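Local coordinates for 4-alpha-glucanotransferase (Corynebacterium glutamicum, PDB 5B68), which belongs to the amylomaltase family and pairs an N-terminal beta-sandwich domain with a larger domain of the TIM-barrel class, at residues F87-H92 against A97-E102; F133-D138 against L159-A164. All coordinates share one frame; numbering follows the deposited sequence. Where two conformers were deposited one is given.

Contact 1: residues F87-H92 against A97-E102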
loop_
_atom_site.group_PDB
_atom_site.type_symbol
_atom_site.label_atom_id
_atom_site.label_comp_id
_atom_site.label_asym_id
_atom_site.label_seq_id
_atom_site.Cartn_x
_atom_site.Cartn_y
_atom_site.Cartn_z
ATOM N N PHE A 87 17.659 23.617 -12.550
ATOM C CA PHE A 87 17.994 23.395 -11.113
ATOM C C PHE A 87 19.225 24.288 -10.717
ATOM O O PHE A 87 20.040 24.666 -11.567
ATOM C CB PHE A 87 18.280 21.898 -10.822
ATOM C CG PHE A 87 19.440 21.337 -11.577
ATOM C CD1 PHE A 87 19.310 20.895 -12.899
ATOM C CD2 PHE A 87 20.687 21.312 -11.014
ATOM C CE1 PHE A 87 20.399 20.449 -13.607
ATOM C CE2 PHE A 87 21.783 20.852 -11.741
ATOM C CZ PHE A 87 21.647 20.396 -13.010
ATOM N N PRO A 88 19.351 24.595 -9.433
ATOM C CA PRO A 88 20.441 25.366 -8.846
ATOM C C PRO A 88 21.611 24.509 -8.443
ATOM O O PRO A 88 21.455 23.373 -8.034
ATOM C CB PRO A 88 19.795 26.056 -7.631
ATOM C CG PRO A 88 18.792 25.025 -7.205
ATOM C CD PRO A 88 18.283 24.366 -8.444
ATOM N N VAL A 89 22.802 25.041 -8.637
ATOM C CA VAL A 89 24.047 24.491 -8.110
ATOM C C VAL A 89 24.717 25.598 -7.252
ATOM O O VAL A 89 24.647 26.785 -7.616
ATOM C CB VAL A 89 24.938 24.111 -9.285
ATOM C CG1 VAL A 89 26.386 23.890 -8.898
ATOM C CG2 VAL A 89 24.424 22.841 -9.971
ATOM N N HIS A 90 25.318 25.231 -6.123
ATOM C CA HIS A 90 26.058 26.137 -5.275
ATOM C C HIS A 90 27.498 25.673 -5.205
ATOM O O HIS A 90 27.778 24.497 -4.914
ATOM C CB HIS A 90 25.453 26.200 -3.896
ATOM C CG HIS A 90 24.035 26.662 -3.910
ATOM N ND1 HIS A 90 23.692 27.968 -4.187
ATOM C CD2 HIS A 90 22.880 25.983 -3.837
ATOM C CE1 HIS A 90 22.380 28.093 -4.178
ATOM N NE2 HIS A 90 21.862 26.898 -4.001
ATOM N N VAL A 91 28.426 26.595 -5.495
ATOM C CA VAL A 91 29.883 26.337 -5.396
ATOM C C VAL A 91 30.570 27.514 -4.663
ATOM O O VAL A 91 30.015 28.627 -4.595
ATOM C CB VAL A 91 30.551 26.154 -6.770
ATOM C CG1 VAL A 91 30.097 24.895 -7.448
ATOM C CG2 VAL A 91 30.316 27.369 -7.671
ATOM N N HIS A 92 31.778 27.289 -4.126
ATOM C CA HIS A 92 32.570 28.425 -3.598
ATOM C C HIS A 92 32.745 29.457 -4.748
ATOM O O HIS A 92 33.051 29.094 -5.859
ATOM C CB HIS A 92 33.932 27.958 -3.167
ATOM C CG HIS A 92 33.924 27.051 -1.986
ATOM N ND1 HIS A 92 32.775 26.491 -1.461
ATOM C CD2 HIS A 92 34.946 26.547 -1.258
ATOM C CE1 HIS A 92 33.096 25.686 -0.455
ATOM N NE2 HIS A 92 34.404 25.706 -0.315
ATOM N N ALA A 97 31.957 25.089 -11.613
ATOM C CA ALA A 97 30.750 24.300 -11.486
ATOM C C ALA A 97 30.635 23.351 -12.689
ATOM O O ALA A 97 29.931 23.610 -13.662
ATOM C CB ALA A 97 29.567 25.200 -11.343
ATOM N N ASP A 98 31.424 22.286 -12.674
ATOM C CA ASP A 98 31.364 21.306 -13.762
ATOM C C ASP A 98 30.267 20.328 -13.343
ATOM O O ASP A 98 30.337 19.756 -12.264
ATOM C CB ASP A 98 32.677 20.573 -13.983
ATOM C CG ASP A 98 33.836 21.516 -14.251
ATOM O OD1 ASP A 98 33.562 22.603 -14.759
ATOM O OD2 ASP A 98 34.997 21.166 -13.915
ATOM N N VAL A 99 29.256 20.215 -14.194
ATOM C CA VAL A 99 28.055 19.369 -13.950
ATOM C C VAL A 99 27.862 18.458 -15.156
ATOM O O VAL A 99 28.016 18.879 -16.291
ATOM C CB VAL A 99 26.762 20.198 -13.719
ATOM C CG1 VAL A 99 25.548 19.273 -13.437
ATOM C CG2 VAL A 99 26.943 21.207 -12.593
ATOM N N HIS A 100 27.580 17.183 -14.906
ATOM C CA HIS A 100 27.133 16.293 -15.969
ATOM C C HIS A 100 26.140 15.259 -15.398
ATOM O O HIS A 100 25.934 15.216 -14.189
ATOM C CB HIS A 100 28.314 15.613 -16.666
ATOM C CG HIS A 100 28.960 14.553 -15.858
ATOM N ND1 HIS A 100 29.898 14.807 -14.871
ATOM C CD2 HIS A 100 28.835 13.212 -15.918
ATOM C CE1 HIS A 100 30.258 13.663 -14.323
ATOM N NE2 HIS A 100 29.631 12.686 -14.940
ATOM N N ILE A 101 25.538 14.520 -16.334
ATOM C CA ILE A 101 24.615 13.465 -16.035
ATOM C C ILE A 101 25.232 12.112 -16.335
ATOM O O ILE A 101 25.821 11.900 -17.415
ATOM C CB ILE A 101 23.324 13.670 -16.868
ATOM C CG1 ILE A 101 22.630 14.977 -16.505
ATOM C CG2 ILE A 101 22.401 12.439 -16.749
ATOM C CD1 ILE A 101 21.581 15.361 -17.521
ATOM N N GLU A 102 25.026 11.134 -15.443
ATOM C CA GLU A 102 25.317 9.740 -15.735
ATOM C C GLU A 102 23.973 9.041 -15.712
ATOM O O GLU A 102 23.306 9.027 -14.716
ATOM C CB GLU A 102 26.296 9.143 -14.705
ATOM C CG GLU A 102 26.407 7.630 -14.959
ATOM C CD GLU A 102 27.703 6.945 -14.554
ATOM O OE1 GLU A 102 27.586 5.788 -14.072
ATOM O OE2 GLU A 102 28.823 7.518 -14.791
#
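With chi1 at -179°, Val99 turns CG1 away from its own backbone N and keeps CG2 next to that N, and this splay sends the two methyls to different partners, CG1 to Phe87 and CG2 to Val89. The setting is the N-terminal beta sandwich: strand 86-92 faces strand 98-102 and the residue leading into it, with no hydrogen bond between them, so side chains alone make the join. Phe87 carries CG between its backbone N and carbonyl carbon (chi1 61°), and its ring and Val99 approach head-on. CZ meets Val99 CG1 at 4.1 Å, the methyl sitting against the rim of the ring and almost level with it rather than over a face. Val89 and Val99 lie alongside each other, pointing opposite ways, which brings Val89 CG2 to 4.0 Å from Val99 CG2.

Val89's other branch, CG1, lies 4.2 Å from Ala97 CB, so this valine straddles two residues of the facing segment. The two segments run in broadly opposite directions, so further along strand 86-92 the contact moves back to Ala97. Each strand has its own sheet partners. Val89 and Val91 share backbone hydrogen bonds with Ala131 and Gly129 of strand 126-134, while the backbone of Asp98 hydrogen-bonds to that of Lys149 in strand 142-150. At the far end from Phe87, Val91 CG1 is 3.9 Å from Ala97 CB.

Contact 2: residues F133-D138 against L159-A164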
loop_
_atom_site.group_PDB
_atom_site.type_symbol
_atom_site.label_atom_id
_atom_site.label_comp_id
_atom_site.label_asym_id
_atom_site.label_seq_id
_atom_site.Cartn_x
_atom_site.Cartn_y
_atom_site.Cartn_z
ATOM N N PHE A 133 21.448 25.292 -14.101
ATOM C CA PHE A 133 21.664 24.398 -15.245
ATOM C C PHE A 133 20.332 23.749 -15.633
ATOM O O PHE A 133 19.405 23.649 -14.822
ATOM C CB PHE A 133 22.705 23.322 -14.982
ATOM C CG PHE A 133 24.079 23.870 -14.732
ATOM C CD1 PHE A 133 24.420 24.282 -13.457
ATOM C CD2 PHE A 133 24.995 24.021 -15.745
ATOM C CE1 PHE A 133 25.656 24.829 -13.193
ATOM C CE2 PHE A 133 26.258 24.547 -15.493
ATOM C CZ PHE A 133 26.605 24.937 -14.212
ATOM N N LYS A 134 20.268 23.340 -16.885
ATOM C CA LYS A 134 19.084 22.839 -17.526
ATOM C C LYS A 134 19.363 21.457 -18.031
ATOM O O LYS A 134 20.347 21.190 -18.748
ATOM C CB LYS A 134 18.759 23.757 -18.713
ATOM C CG LYS A 134 17.393 23.609 -19.276
ATOM C CD LYS A 134 17.070 24.735 -20.275
ATOM C CE LYS A 134 18.096 24.868 -21.386
ATOM N NZ LYS A 134 17.771 26.003 -22.325
ATOM N N ILE A 135 18.515 20.513 -17.665
ATOM C CA ILE A 135 18.620 19.199 -18.227
ATOM C C ILE A 135 18.057 19.134 -19.676
ATOM O O ILE A 135 17.157 19.899 -19.990
ATOM C CB ILE A 135 17.974 18.095 -17.353
ATOM C CG1 ILE A 135 16.450 18.239 -17.289
ATOM C CG2 ILE A 135 18.519 18.150 -15.937
ATOM C CD1 ILE A 135 15.811 17.053 -16.538
ATOM N N PRO A 136 18.560 18.198 -20.467
ATOM C CA PRO A 136 18.049 17.932 -21.806
ATOM C C PRO A 136 16.640 17.392 -21.718
ATOM O O PRO A 136 16.311 16.760 -20.748
ATOM C CB PRO A 136 18.964 16.834 -22.333
ATOM C CG PRO A 136 20.120 16.780 -21.427
ATOM C CD PRO A 136 19.673 17.316 -20.115
ATOM N N GLY A 137 15.840 17.660 -22.737
ATOM C CA GLY A 137 14.456 17.271 -22.775
ATOM C C GLY A 137 14.206 15.877 -23.296
ATOM O O GLY A 137 13.074 15.475 -23.418
ATOM N N ASP A 138 15.268 15.171 -23.633
ATOM C CA ASP A 138 15.177 13.847 -24.233
ATOM C C ASP A 138 15.820 12.717 -23.434
ATOM O O ASP A 138 16.279 11.756 -24.006
ATOM C CB ASP A 138 15.709 13.850 -25.663
ATOM C CG ASP A 138 17.193 14.072 -25.734
ATOM O OD1 ASP A 138 17.791 14.451 -24.725
ATOM O OD2 ASP A 138 17.761 13.870 -26.812
ATOM N N LEU A 159 18.768 11.999 -10.309
ATOM C CA LEU A 159 18.025 12.649 -11.373
ATOM C C LEU A 159 17.077 11.606 -11.934
ATOM O O LEU A 159 17.524 10.627 -12.584
ATOM C CB LEU A 159 18.951 13.140 -12.502
ATOM C CG LEU A 159 18.255 13.766 -13.731
ATOM C CD1 LEU A 159 17.363 14.946 -13.406
ATOM C CD2 LEU A 159 19.232 14.195 -14.815
ATOM N N ILE A 160 15.789 11.769 -11.646
ATOM C CA ILE A 160 14.834 10.725 -11.839
ATOM C C ILE A 160 13.811 11.225 -12.842
ATOM O O ILE A 160 13.174 12.237 -12.606
ATOM C CB ILE A 160 14.172 10.407 -10.503
ATOM C CG1 ILE A 160 15.254 9.969 -9.467
ATOM C CG2 ILE A 160 13.167 9.291 -10.689
ATOM C CD1 ILE A 160 14.870 10.310 -8.077
ATOM N N ILE A 161 13.661 10.513 -13.918
ATOM C CA ILE A 161 12.829 10.940 -15.023
ATOM C C ILE A 161 11.574 10.016 -15.115
ATOM O O ILE A 161 11.672 8.769 -15.182
ATOM C CB ILE A 161 13.640 10.873 -16.318
ATOM C CG1 ILE A 161 14.929 11.744 -16.227
ATOM C CG2 ILE A 161 12.789 11.290 -17.484
ATOM C CD1 ILE A 161 14.672 13.232 -15.957
ATOM N N THR A 162 10.409 10.639 -15.067
ATOM C CA THR A 162 9.185 9.921 -14.793
ATOM C C THR A 162 8.228 10.074 -15.975
ATOM O O THR A 162 8.331 11.014 -16.762
ATOM C CB THR A 162 8.542 10.416 -13.527
ATOM O OG1 THR A 162 8.009 11.719 -13.722
ATOM C CG2 THR A 162 9.483 10.379 -12.309
ATOM N N PRO A 163 7.368 9.066 -16.184
ATOM C CA PRO A 163 6.491 9.150 -17.371
ATOM C C PRO A 163 5.313 10.094 -17.214
ATOM O O PRO A 163 4.707 10.198 -16.136
ATOM C CB PRO A 163 6.047 7.695 -17.575
ATOM C CG PRO A 163 6.013 7.169 -16.181
ATOM C CD PRO A 163 7.216 7.767 -15.498
ATOM N N ALA A 164 4.943 10.752 -18.311
ATOM C CA ALA A 164 3.775 11.596 -18.296
ATOM C C ALA A 164 2.449 10.819 -17.945
ATOM O O ALA A 164 1.633 11.331 -17.231
ATOM C CB ALA A 164 3.651 12.339 -19.643
#
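Ile135 and Ile161 reach for each other tip to tip, while Leu159 lies alongside Ile135 and points the other way. This trio is part of the hydrophobic interior of the beta sandwich: Ile135 comes just after strand 126-134, and Leu159 and Ile161 lie near the end of strand 153-162. All three are buried, and each starts its side chain toward the other segment. The backbones stay well apart, the nearest CA pair, Ile135 and Leu159, being 9.5 Å from each other. With the backbones this far apart, the contact is made by methyl groups.

Ile135 is the residue both partners touch. Its chi1 of 68° tucks CG1 in over the backbone, and the extended chi2 (174°) then carries CD1 toward the other strand. That one methyl has a neighbour on each of the two facing residues: Ile161 CD1 lies 4.0 Å from Ile135 CD1, and Leu159 CD1 lies 4.1 Å from it. Leu159 and Ile161 are alternate residues of one strand, so both side chains emerge on the same side of it and the isoleucine tip serves both.

Each partner is also tied into its own part of the domain. Ile135 shares a backbone hydrogen bond with Leu85, and Leu159 shares one with His144 of strand 142-150. Leu139 packs on both Leu159 and Ile161. Leu159 uses its two branches separately: while CD1 meets the isoleucine tip, Leu159 CD2 lies 4.2 Å from Ile135 CG2.

In the fold
Both contacts belong to the same sandwich, contact 2 buried and contact 1 only partly so, their centres about 15 Å apart, and they follow one another along the chain. Strands 86-92 and 126-134 are sheet neighbours, joined where Phe87 N lies 2.9 Å from Phe133 O, probably as a hydrogen bond. Ile101, from the 97-102 segment, reaches both segments of contact 2: its CD1 is 3.8 Å from Leu159 CD2 and 3.8 Å from Pro136 CD. Contact 1 is the more peripheral, about 36 Å from the chain's centre to its own, against about 27 Å for contact 2. Within segment 159-164, Thr162 OG1 and Pro163 O hydrogen-bond to Arg524 NH1, in the TIM-barrel family region.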